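Pyrrolidone-carboxylate peptidase (Deinococcus radiodurans R1, PDB 5Z48) is a tetrameric thiol exopeptidase that binds pyroglutamate and probably removes N-terminal 5-oxoproline from peptides, except where proline follows it. Local coordinates at residues B[26-31]-B[196-201]; B[78-83]-B[126-131]; B[32-37]-B[204-209]; B[30-33]-B[39-42]. All blocks are in the same frame, centred on the assembly; numbering follows the deposited sequence.

Contact 1 (B[26-31]-B[196-201]); sequences AQELHG and EITRAV
Thr198 is where the helical segment 196-201 first meets the C-terminal turn of helix 21-29, and its forked side chain serves two neighbours at once. With OG1 beside its own backbone N and CG2 opposite that N (chi1 -64°), the hydroxyl meets Glu28, while the methyl packs against Leu29 and also borders the Glu28 carboxylate. OG1 of Thr198 donates to Glu28 OE2 over 2.9 Å, arriving from above the carboxylate plane, 60° out of it. The same oxygen is also bonded to NE2 of Gln194, one turn earlier. Thr198 CG2 rests 3.9 Å from Leu29 CG, the two side chains lying alongside one another, head to tail. A valine in its place would probably leave Glu28 OE2 without this donor and Gln194 without its hydroxyl partner. One turn further on, Val201 CG1, anti to the backbone N (chi1 177°), reaches Leu29 CD1 at 3.8 Å; Leu8 touches both residues. The interface therefore grades from polar to apolar: a hydroxyl-carboxylate bond lies at the more exposed margin, and branched aliphatic carbons meet in the buried part, where helices 21-29 and 194-211 come together over Leu8 of strand 5-11.

Contact 2 (B[78-83]-B[126-131]); sequences PQVTLE and AAWREA
The indole of Trp128 bridges from helix 121-130 to Val80 and Leu82 of strand 80-90. Its CB leaves the helix pointing toward the strand, CG stands anti to the carbonyl carbon and beside the backbone N (chi1 -82°), and from there the ring extends to the two aliphatic residues. On the five-membered ring, NE1 is hydrogen-bonded to Ala200 O of helix 194-211. CD2 and CE2, at the ring fusion, are the first carbons to feel the strand: Val80 CG2 lies 3.8 Å from Trp128 CE2. Val80 CG2 sits over the six-membered ring of Trp128, 3.5 Å from its centroid and only 7° off the normal, a CH-pi contact. The frame is an alpha/beta fold in which strand 80-90 belongs to the central mixed sheet, and the axes of residues 80-83 and 126-130 run nearly antiparallel (171°), 11.4 Å apart at closest approach. Farther along the ring, CZ2 lies near Val80 CB, and Trp128 CZ3 is 3.8 Å from Val80 O. At the tip, Trp128 CH2 meets Leu82 CG obliquely at 3.6 Å, with Leu82 CD2 close behind. Replacing Trp128 by alanine is likely to open a gap between Val80, Leu82 and the helix and to deprive Ala200 O of its indole donor. Thr81, pointing away from the helix, packs on His171, whose ND1 is bonded to OE2 of Glu83, probably an active-site residue.

Contact 3 (B[32-37]-B[204-209]); sequences LELPGG and AAEAIT
Leu34 pushes its forked end at helix 194-211 and is crossed at about a right angle by two side chains, Glu206 and Thr209, one for each methyl. Leu34 CD2 comes up against the aliphatic part of Glu206, only 3.4 Å from Glu206 CG, a tight approach for two carbons. CG of that glutamate lies anti to its carbonyl carbon and the chain runs on extended, so a methylene faces the leucine while the carboxylate continues beyond it; there OE2 forms a salt bridge with NE of Arg202, one turn earlier on the same helix. With its other branch, Leu34 CD1 nears Thr209 OG1 at 3.8 Å, with CG2 of the threonine a little farther. CD1 of Leu34 also faces Ala205 CB at a looser 4.3 Å, one turn before Thr209. Beside this packing a water joins the two segments, lying 2.7 Å from the Pro35 O to which it donates and 2.7 Å from Thr209 OG1. The hydroxyl of Thr209 thus has a polar neighbour even though its side chain also packs against a methyl. In the wider fold this contact fastens the short strand 33-34, at the margin of the sheet, to helix 194-211. Leu34 also touches Val40 and Thr209 touches Trp38, both on strand 38-45, while Ile208 touches Leu6 of strand 5-11 and Leu69 of strand 67-73.

Contact 4 (B[30-33]-B[39-42]); sequences HGLE and GVHS
Segments 30-33 and 39-42 run antiparallel, with Gly31 N bonded to Val40 O (2.8 Å), Val40 N bonded in return to Leu32 O (2.9 Å), and Glu33 facing Gly39 in a non-hydrogen-bonded pair. Gly31 takes a positive phi, a turn that suits glycine and brings the chain from the helix end to the strand. Beyond this ladder the side chain of His30 takes over. With CG anti to the backbone N (chi1 176°), the ring reaches over to the backbone of 41-42, and His30 ND1 accepts the amide of Ser42 N over 3.0 Å, almost straight at 174° and within the ring plane. This use of ND1 as an acceptor suggests that any ring proton sits on NE2. The edge of the same imidazole points at the face of His41 in an offset edge-to-face pair, centroids 5.4 Å apart. On the inward side, Val40 CG2 packs at 4.0 Å from Leu32 CB, and Ser42 OG bonds the carbonyl of Ala26 near the helix end. The pairing is that of a short beta hairpin, strand 33-34 against 38-45, set within a beta-alpha-beta crossover: strand 5-11, helix 21-29 and strand 38-45, which lies parallel to 5-11 in the sheet.

How the contacts relate
Helix 194-211 is common to contacts 1 and 3, which sit on successive parts of it with centres about 12 Å apart, while contacts 3 and 4 share Leu32 and Glu33 and their centres lie about 9 Å apart. Contact 4 shares His30 and Gly31 with contact 1, so the chain leaving helix 21-29 is gripped in turn by the C-terminal helix and strand 38-45. Contact 4 closes before contact 2 opens, and contact 2 falls wholly between the two segments of contact 1 and of contact 3. It abuts both because helix 121-130 lies beside helix 194-211; from contact 4 it is about 20 Å away, centre to centre. Together they tie distant parts of the chain onto one sheet, which also bears the probable catalytic residues Glu83 and His171.

Contact 1 (B[26-31]-B[196-201])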
loop_
_atom_site.group_PDB
_atom_site.type_symbol
_atom_site.label_atom_id
_atom_site.label_comp_id
_atom_site.label_asym_id
_atom_site.label_seq_id
_atom_site.Cartn_x
_atom_site.Cartn_y
_atom_site.Cartn_z
ATOM N N ALA B 26 -7.080 9.697 -25.567
ATOM C CA ALA B 26 -7.691 10.809 -26.299
ATOM C C ALA B 26 -7.375 10.702 -27.781
ATOM O O ALA B 26 -8.250 10.921 -28.642
ATOM C CB ALA B 26 -7.210 12.160 -25.740
ATOM N N GLN B 27 -6.129 10.350 -28.121
ATOM C CA GLN B 27 -5.760 10.245 -29.526
ATOM C C GLN B 27 -6.571 9.170 -30.239
ATOM O O GLN B 27 -7.043 9.383 -31.369
ATOM C CB GLN B 27 -4.257 9.965 -29.657
ATOM C CG GLN B 27 -3.673 10.376 -31.027
ATOM C CD GLN B 27 -3.500 11.909 -31.155
ATOM O OE1 GLN B 27 -3.450 12.621 -30.160
ATOM N NE2 GLN B 27 -3.291 12.385 -32.384
ATOM N N GLU B 28 -6.749 8.003 -29.596
ATOM C CA GLU B 28 -7.438 6.905 -30.259
ATOM C C GLU B 28 -8.920 7.175 -30.430
ATOM O O GLU B 28 -9.519 6.687 -31.414
ATOM C CB GLU B 28 -7.294 5.611 -29.452
ATOM C CG GLU B 28 -5.931 5.007 -29.337
ATOM C CD GLU B 28 -6.053 3.638 -28.658
ATOM O OE1 GLU B 28 -6.811 2.783 -29.199
ATOM O OE2 GLU B 28 -5.459 3.432 -27.569
ATOM N N LEU B 29 -9.524 7.946 -29.523
ATOM C CA LEU B 29 -10.964 8.124 -29.547
ATOM C C LEU B 29 -11.392 9.381 -30.297
ATOM O O LEU B 29 -12.598 9.561 -30.534
ATOM C CB LEU B 29 -11.511 8.141 -28.112
ATOM C CG LEU B 29 -11.304 6.794 -27.399
ATOM C CD1 LEU B 29 -11.663 6.976 -25.914
ATOM C CD2 LEU B 29 -12.123 5.646 -28.024
ATOM N N HIS B 30 -10.454 10.209 -30.757
ATOM C CA HIS B 30 -10.870 11.396 -31.502
ATOM C C HIS B 30 -11.765 11.041 -32.691
ATOM O O HIS B 30 -11.439 10.157 -33.486
ATOM C CB HIS B 30 -9.671 12.190 -32.046
ATOM C CG HIS B 30 -10.091 13.352 -32.892
ATOM N ND1 HIS B 30 -10.795 14.421 -32.359
ATOM C CD2 HIS B 30 -9.982 13.591 -34.227
ATOM C CE1 HIS B 30 -11.074 15.276 -33.326
ATOM N NE2 HIS B 30 -10.581 14.807 -34.466
ATOM N N GLY B 31 -12.867 11.786 -32.845
ATOM C CA GLY B 31 -13.791 11.579 -33.940
ATOM C C GLY B 31 -14.780 10.447 -33.763
ATOM O O GLY B 31 -15.622 10.242 -34.655
ATOM N N GLU B 196 -7.234 -1.530 -22.362
ATOM C CA GLU B 196 -8.216 -1.489 -21.272
ATOM C C GLU B 196 -8.516 -0.057 -20.841
ATOM O O GLU B 196 -9.673 0.292 -20.593
ATOM C CB GLU B 196 -7.675 -2.334 -20.116
ATOM C CG GLU B 196 -8.527 -2.256 -18.804
ATOM C CD GLU B 196 -9.787 -3.100 -18.827
ATOM O OE1 GLU B 196 -10.169 -3.626 -19.916
ATOM O OE2 GLU B 196 -10.386 -3.345 -17.734
ATOM N N ILE B 197 -7.478 0.779 -20.728
ATOM C CA ILE B 197 -7.657 2.191 -20.361
ATOM C C ILE B 197 -8.505 2.904 -21.400
ATOM O O ILE B 197 -9.475 3.603 -21.063
ATOM C CB ILE B 197 -6.287 2.866 -20.184
ATOM C CG1 ILE B 197 -5.553 2.249 -18.989
ATOM C CG2 ILE B 197 -6.445 4.377 -19.985
ATOM C CD1 ILE B 197 -4.057 2.670 -18.882
ATOM N N THR B 198 -8.135 2.774 -22.678
ATOM C CA THR B 198 -8.920 3.429 -23.729
ATOM C C THR B 198 -10.377 2.972 -23.698
ATOM O O THR B 198 -11.291 3.795 -23.875
ATOM C CB THR B 198 -8.282 3.146 -25.100
ATOM O OG1 THR B 198 -6.981 3.738 -25.124
ATOM C CG2 THR B 198 -9.097 3.727 -26.269
ATOM N N ARG B 199 -10.610 1.676 -23.546
ATOM C CA ARG B 199 -11.975 1.171 -23.462
ATOM C C ARG B 199 -12.716 1.787 -22.279
ATOM O O ARG B 199 -13.905 2.119 -22.395
ATOM C CB ARG B 199 -11.965 -0.350 -23.354
ATOM C CG ARG B 199 -13.372 -0.939 -23.524
ATOM C CD ARG B 199 -13.314 -2.448 -23.644
ATOM N NE ARG B 199 -12.750 -3.104 -22.450
ATOM C CZ ARG B 199 -13.492 -3.649 -21.473
ATOM N NH1 ARG B 199 -14.829 -3.645 -21.529
ATOM N NH2 ARG B 199 -12.907 -4.256 -20.439
ATOM N N ALA B 200 -12.038 1.968 -21.131
ATOM C CA ALA B 200 -12.694 2.594 -19.979
ATOM C C ALA B 200 -13.106 4.021 -20.292
ATOM O O ALA B 200 -14.189 4.471 -19.897
ATOM C CB ALA B 200 -11.760 2.552 -18.749
ATOM N N VAL B 201 -12.240 4.765 -20.976
ATOM C CA VAL B 201 -12.582 6.144 -21.339
ATOM C C VAL B 201 -13.760 6.151 -22.310
ATOM O O VAL B 201 -14.684 6.973 -22.179
ATOM C CB VAL B 201 -11.338 6.855 -21.914
ATOM C CG1 VAL B 201 -11.662 8.274 -22.379
ATOM C CG2 VAL B 201 -10.255 6.896 -20.833
#

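Contact 2 (B[78-83]-B[126-131])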
loop_
_atom_site.group_PDB
_atom_site.type_symbol
_atom_site.label_atom_id
_atom_site.label_comp_id
_atom_site.label_asym_id
_atom_site.label_seq_id
_atom_site.Cartn_x
_atom_site.Cartn_y
_atom_site.Cartn_z
ATOM N N PRO B 78 -4.931 1.739 -8.880
ATOM C CA PRO B 78 -5.133 0.438 -9.563
ATOM C C PRO B 78 -6.257 0.420 -10.588
ATOM O O PRO B 78 -6.224 -0.427 -11.498
ATOM C CB PRO B 78 -5.460 -0.527 -8.400
ATOM C CG PRO B 78 -6.103 0.393 -7.346
ATOM C CD PRO B 78 -5.268 1.674 -7.445
ATOM N N GLN B 79 -7.225 1.341 -10.504
ATOM C CA GLN B 79 -8.450 1.258 -11.294
ATOM C C GLN B 79 -8.807 2.663 -11.753
ATOM O O GLN B 79 -8.452 3.656 -11.099
ATOM C CB GLN B 79 -9.623 0.626 -10.487
ATOM C CG GLN B 79 -9.274 -0.774 -9.952
ATOM C CD GLN B 79 -10.328 -1.384 -9.047
ATOM O OE1 GLN B 79 -11.360 -0.751 -8.799
ATOM N NE2 GLN B 79 -10.098 -2.638 -8.581
ATOM N N VAL B 80 -9.514 2.744 -12.890
ATOM C CA VAL B 80 -10.040 4.046 -13.307
ATOM C C VAL B 80 -10.916 4.654 -12.213
ATOM O O VAL B 80 -11.684 3.942 -11.532
ATOM C CB VAL B 80 -10.832 3.934 -14.617
ATOM C CG1 VAL B 80 -9.873 3.610 -15.784
ATOM C CG2 VAL B 80 -11.955 2.888 -14.568
ATOM N N THR B 81 -10.827 5.988 -12.070
ATOM C CA THR B 81 -11.576 6.725 -11.057
ATOM C C THR B 81 -12.164 8.012 -11.623
ATOM O O THR B 81 -11.628 8.622 -12.558
ATOM C CB THR B 81 -10.713 7.089 -9.805
ATOM O OG1 THR B 81 -9.475 7.723 -10.207
ATOM C CG2 THR B 81 -10.411 5.818 -8.983
ATOM N N LEU B 82 -13.318 8.394 -11.071
ATOM C CA LEU B 82 -14.008 9.640 -11.423
ATOM C C LEU B 82 -13.857 10.622 -10.268
ATOM O O LEU B 82 -14.193 10.285 -9.115
ATOM C CB LEU B 82 -15.500 9.388 -11.671
ATOM C CG LEU B 82 -15.854 8.430 -12.772
ATOM C CD1 LEU B 82 -17.345 8.128 -12.640
ATOM C CD2 LEU B 82 -15.517 9.057 -14.135
ATOM N N GLU B 83 -13.370 11.849 -10.561
ATOM C CA GLU B 83 -13.154 12.856 -9.520
ATOM C C GLU B 83 -14.455 13.526 -9.135
ATOM O O GLU B 83 -15.182 14.061 -9.990
ATOM C CB GLU B 83 -12.141 13.921 -9.992
ATOM C CG GLU B 83 -10.766 13.310 -10.239
ATOM C CD GLU B 83 -10.135 12.643 -9.028
ATOM O OE1 GLU B 83 -10.599 12.859 -7.869
ATOM O OE2 GLU B 83 -9.179 11.839 -9.258
ATOM N N ALA B 126 -21.871 2.414 -13.284
ATOM C CA ALA B 126 -22.703 1.279 -13.667
ATOM C C ALA B 126 -22.344 0.799 -15.069
ATOM O O ALA B 126 -22.310 -0.406 -15.342
ATOM C CB ALA B 126 -24.192 1.637 -13.592
ATOM N N ALA B 127 -22.062 1.745 -15.973
ATOM C CA ALA B 127 -21.659 1.339 -17.320
ATOM C C ALA B 127 -20.323 0.601 -17.297
ATOM O O ALA B 127 -20.144 -0.410 -17.998
ATOM C CB ALA B 127 -21.583 2.571 -18.233
ATOM N N TRP B 128 -19.387 1.088 -16.481
ATOM C CA TRP B 128 -18.113 0.394 -16.314
ATOM C C TRP B 128 -18.334 -1.014 -15.783
ATOM O O TRP B 128 -17.754 -1.971 -16.293
ATOM C CB TRP B 128 -17.206 1.156 -15.337
ATOM C CG TRP B 128 -16.427 2.315 -15.916
ATOM C CD1 TRP B 128 -16.182 2.587 -17.241
ATOM C CD2 TRP B 128 -15.781 3.345 -15.168
ATOM N NE1 TRP B 128 -15.419 3.720 -17.359
ATOM C CE2 TRP B 128 -15.145 4.196 -16.098
ATOM C CE3 TRP B 128 -15.660 3.614 -13.794
ATOM C CZ2 TRP B 128 -14.425 5.339 -15.700
ATOM C CZ3 TRP B 128 -14.917 4.729 -13.408
ATOM C CH2 TRP B 128 -14.296 5.563 -14.351
ATOM N N ARG B 129 -19.158 -1.163 -14.737
ATOM C CA ARG B 129 -19.391 -2.504 -14.185
ATOM C C ARG B 129 -20.022 -3.445 -15.216
ATOM O O ARG B 129 -19.641 -4.628 -15.332
ATOM C CB ARG B 129 -20.266 -2.394 -12.935
ATOM C CG ARG B 129 -20.390 -3.768 -12.218
ATOM C CD ARG B 129 -20.781 -3.659 -10.746
ATOM N NE ARG B 129 -19.680 -3.206 -9.879
ATOM C CZ ARG B 129 -18.842 -4.034 -9.245
ATOM N NH1 ARG B 129 -18.970 -5.330 -9.404
ATOM N NH2 ARG B 129 -17.870 -3.549 -8.477
ATOM N N GLU B 130 -20.977 -2.938 -15.997
ATOM C CA GLU B 130 -21.588 -3.770 -17.021
ATOM C C GLU B 130 -20.559 -4.208 -18.060
ATOM O O GLU B 130 -20.634 -5.333 -18.567
ATOM C CB GLU B 130 -22.743 -2.992 -17.670
ATOM C CG GLU B 130 -23.727 -3.860 -18.484
ATOM C CD GLU B 130 -23.274 -4.107 -19.918
ATOM O OE1 GLU B 130 -22.453 -3.306 -20.438
ATOM O OE2 GLU B 130 -23.747 -5.107 -20.535
ATOM N N ALA B 131 -19.552 -3.366 -18.323
ATOM C CA ALA B 131 -18.456 -3.697 -19.233
ATOM C C ALA B 131 -17.315 -4.453 -18.558
ATOM O O ALA B 131 -16.247 -4.606 -19.168
ATOM C CB ALA B 131 -17.915 -2.416 -19.881
#

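Contact 3 (B[32-37]-B[204-209])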
loop_
_atom_site.group_PDB
_atom_site.type_symbol
_atom_site.label_atom_id
_atom_site.label_comp_id
_atom_site.label_asym_id
_atom_site.label_seq_id
_atom_site.Cartn_x
_atom_site.Cartn_y
_atom_site.Cartn_z
ATOM N N LEU B 32 -14.722 9.711 -32.651
ATOM C CA LEU B 32 -15.669 8.625 -32.428
ATOM C C LEU B 32 -17.095 9.154 -32.504
ATOM O O LEU B 32 -17.435 10.173 -31.888
ATOM C CB LEU B 32 -15.428 7.968 -31.063
ATOM C CG LEU B 32 -16.373 6.828 -30.670
ATOM C CD1 LEU B 32 -16.185 5.592 -31.519
ATOM C CD2 LEU B 32 -16.144 6.559 -29.156
ATOM N N GLU B 33 -17.917 8.474 -33.298
ATOM C CA GLU B 33 -19.330 8.774 -33.359
ATOM C C GLU B 33 -20.039 7.962 -32.296
ATOM O O GLU B 33 -19.879 6.739 -32.230
ATOM C CB GLU B 33 -19.897 8.464 -34.742
ATOM C CG GLU B 33 -19.473 9.479 -35.796
ATOM C CD GLU B 33 -20.181 9.231 -37.116
ATOM O OE1 GLU B 33 -19.907 8.175 -37.731
ATOM O OE2 GLU B 33 -21.030 10.065 -37.513
ATOM N N LEU B 34 -20.830 8.638 -31.485
ATOM C CA LEU B 34 -21.630 8.034 -30.457
ATOM C C LEU B 34 -23.107 8.174 -30.799
ATOM O O LEU B 34 -23.486 8.988 -31.649
ATOM C CB LEU B 34 -21.304 8.704 -29.112
ATOM C CG LEU B 34 -19.892 8.456 -28.652
ATOM C CD1 LEU B 34 -19.598 9.335 -27.474
ATOM C CD2 LEU B 34 -19.817 6.997 -28.269
ATOM N N PRO B 35 -23.967 7.342 -30.219
ATOM C CA PRO B 35 -25.396 7.424 -30.536
ATOM C C PRO B 35 -25.982 8.791 -30.204
ATOM O O PRO B 35 -25.464 9.542 -29.367
ATOM C CB PRO B 35 -26.020 6.308 -29.679
ATOM C CG PRO B 35 -24.931 5.405 -29.331
ATOM C CD PRO B 35 -23.624 6.152 -29.422
ATOM N N GLY B 36 -27.052 9.128 -30.907
ATOM C CA GLY B 36 -27.682 10.410 -30.714
ATOM C C GLY B 36 -27.024 11.544 -31.454
ATOM O O GLY B 36 -27.317 12.708 -31.158
ATOM N N GLY B 37 -26.150 11.246 -32.409
ATOM C CA GLY B 37 -25.489 12.287 -33.158
ATOM C C GLY B 37 -24.276 12.879 -32.491
ATOM O O GLY B 37 -23.722 13.857 -33.014
ATOM N N ALA B 204 -17.031 5.423 -20.495
ATOM C CA ALA B 204 -17.461 6.619 -19.773
ATOM C C ALA B 204 -18.068 7.629 -20.720
ATOM O O ALA B 204 -19.114 8.210 -20.409
ATOM C CB ALA B 204 -16.293 7.232 -18.985
ATOM N N ALA B 205 -17.410 7.862 -21.877
ATOM C CA ALA B 205 -17.935 8.816 -22.865
ATOM C C ALA B 205 -19.332 8.412 -23.328
ATOM O O ALA B 205 -20.242 9.257 -23.424
ATOM C CB ALA B 205 -16.992 8.889 -24.059
ATOM N N GLU B 206 -19.530 7.116 -23.578
ATOM C CA GLU B 206 -20.822 6.627 -24.049
ATOM C C GLU B 206 -21.896 6.816 -22.983
ATOM O O GLU B 206 -23.044 7.174 -23.303
ATOM C CB GLU B 206 -20.691 5.142 -24.454
ATOM C CG GLU B 206 -19.731 4.910 -25.631
ATOM C CD GLU B 206 -19.405 3.439 -25.945
ATOM O OE1 GLU B 206 -19.602 2.575 -25.063
ATOM O OE2 GLU B 206 -18.944 3.166 -27.083
ATOM N N ALA B 207 -21.541 6.596 -21.719
ATOM C CA ALA B 207 -22.535 6.759 -20.655
ATOM C C ALA B 207 -22.911 8.234 -20.477
ATOM O O ALA B 207 -24.084 8.557 -20.246
ATOM C CB ALA B 207 -22.037 6.179 -19.327
ATOM N N ILE B 208 -21.925 9.129 -20.584
ATOM C CA ILE B 208 -22.196 10.554 -20.419
ATOM C C ILE B 208 -23.169 11.029 -21.492
ATOM O O ILE B 208 -24.159 11.717 -21.214
ATOM C CB ILE B 208 -20.882 11.357 -20.477
ATOM C CG1 ILE B 208 -20.023 11.093 -19.224
ATOM C CG2 ILE B 208 -21.207 12.842 -20.622
ATOM C CD1 ILE B 208 -18.517 11.414 -19.432
ATOM N N THR B 209 -22.905 10.650 -22.741
ATOM C CA THR B 209 -23.756 11.186 -23.798
ATOM C C THR B 209 -25.114 10.510 -23.820
ATOM O O THR B 209 -26.096 11.117 -24.271
ATOM C CB THR B 209 -23.090 11.072 -25.172
ATOM O OG1 THR B 209 -22.869 9.689 -25.487
ATOM C CG2 THR B 209 -21.719 11.814 -25.205
HETATM O O HOH W 1 -24.868 8.573 -26.877
#

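Contact 4 (B[30-33]-B[39-42])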
loop_
_atom_site.group_PDB
_atom_site.type_symbol
_atom_site.label_atom_id
_atom_site.label_comp_id
_atom_site.label_asym_id
_atom_site.label_seq_id
_atom_site.Cartn_x
_atom_site.Cartn_y
_atom_site.Cartn_z
ATOM N N HIS B 30 -10.454 10.209 -30.757
ATOM C CA HIS B 30 -10.870 11.396 -31.502
ATOM C C HIS B 30 -11.765 11.041 -32.691
ATOM O O HIS B 30 -11.439 10.157 -33.486
ATOM C CB HIS B 30 -9.671 12.190 -32.046
ATOM C CG HIS B 30 -10.091 13.352 -32.892
ATOM N ND1 HIS B 30 -10.795 14.421 -32.359
ATOM C CD2 HIS B 30 -9.982 13.591 -34.227
ATOM C CE1 HIS B 30 -11.074 15.276 -33.326
ATOM N NE2 HIS B 30 -10.581 14.807 -34.466
ATOM N N GLY B 31 -12.867 11.786 -32.845
ATOM C CA GLY B 31 -13.791 11.579 -33.940
ATOM C C GLY B 31 -14.780 10.447 -33.763
ATOM O O GLY B 31 -15.622 10.242 -34.655
ATOM N N LEU B 32 -14.722 9.711 -32.651
ATOM C CA LEU B 32 -15.669 8.625 -32.428
ATOM C C LEU B 32 -17.095 9.154 -32.504
ATOM O O LEU B 32 -17.435 10.173 -31.888
ATOM C CB LEU B 32 -15.428 7.968 -31.063
ATOM C CG LEU B 32 -16.373 6.828 -30.670
ATOM C CD1 LEU B 32 -16.185 5.592 -31.519
ATOM C CD2 LEU B 32 -16.144 6.559 -29.156
ATOM N N GLU B 33 -17.917 8.474 -33.298
ATOM C CA GLU B 33 -19.330 8.774 -33.359
ATOM C C GLU B 33 -20.039 7.962 -32.296
ATOM O O GLU B 33 -19.879 6.739 -32.230
ATOM C CB GLU B 33 -19.897 8.464 -34.742
ATOM C CG GLU B 33 -19.473 9.479 -35.796
ATOM C CD GLU B 33 -20.181 9.231 -37.116
ATOM O OE1 GLU B 33 -19.907 8.175 -37.731
ATOM O OE2 GLU B 33 -21.030 10.065 -37.513
ATOM N N GLY B 39 -20.399 13.335 -31.266
ATOM C CA GLY B 39 -19.060 13.039 -31.730
ATOM C C GLY B 39 -18.058 13.520 -30.704
ATOM O O GLY B 39 -18.275 14.515 -30.013
ATOM N N VAL B 40 -16.984 12.762 -30.585
ATOM C CA VAL B 40 -15.865 13.071 -29.690
ATOM C C VAL B 40 -14.886 13.980 -30.415
ATOM O O VAL B 40 -14.505 13.691 -31.564
ATOM C CB VAL B 40 -15.164 11.779 -29.250
ATOM C CG1 VAL B 40 -13.866 12.116 -28.425
ATOM C CG2 VAL B 40 -16.117 10.879 -28.457
ATOM N N HIS B 41 -14.492 15.078 -29.773
ATOM C CA HIS B 41 -13.414 15.944 -30.248
ATOM C C HIS B 41 -12.315 15.876 -29.202
ATOM O O HIS B 41 -12.541 16.276 -28.061
ATOM C CB HIS B 41 -13.884 17.399 -30.375
ATOM C CG HIS B 41 -12.792 18.334 -30.772
ATOM N ND1 HIS B 41 -12.514 18.623 -32.090
ATOM C CD2 HIS B 41 -11.873 18.999 -30.031
ATOM C CE1 HIS B 41 -11.496 19.469 -32.143
ATOM N NE2 HIS B 41 -11.072 19.689 -30.907
ATOM N N SER B 42 -11.135 15.389 -29.569
ATOM C CA SER B 42 -10.059 15.252 -28.585
ATOM C C SER B 42 -9.025 16.370 -28.707
ATOM O O SER B 42 -8.765 16.901 -29.790
ATOM C CB SER B 42 -9.329 13.928 -28.769
ATOM O OG SER B 42 -10.226 12.857 -28.654
#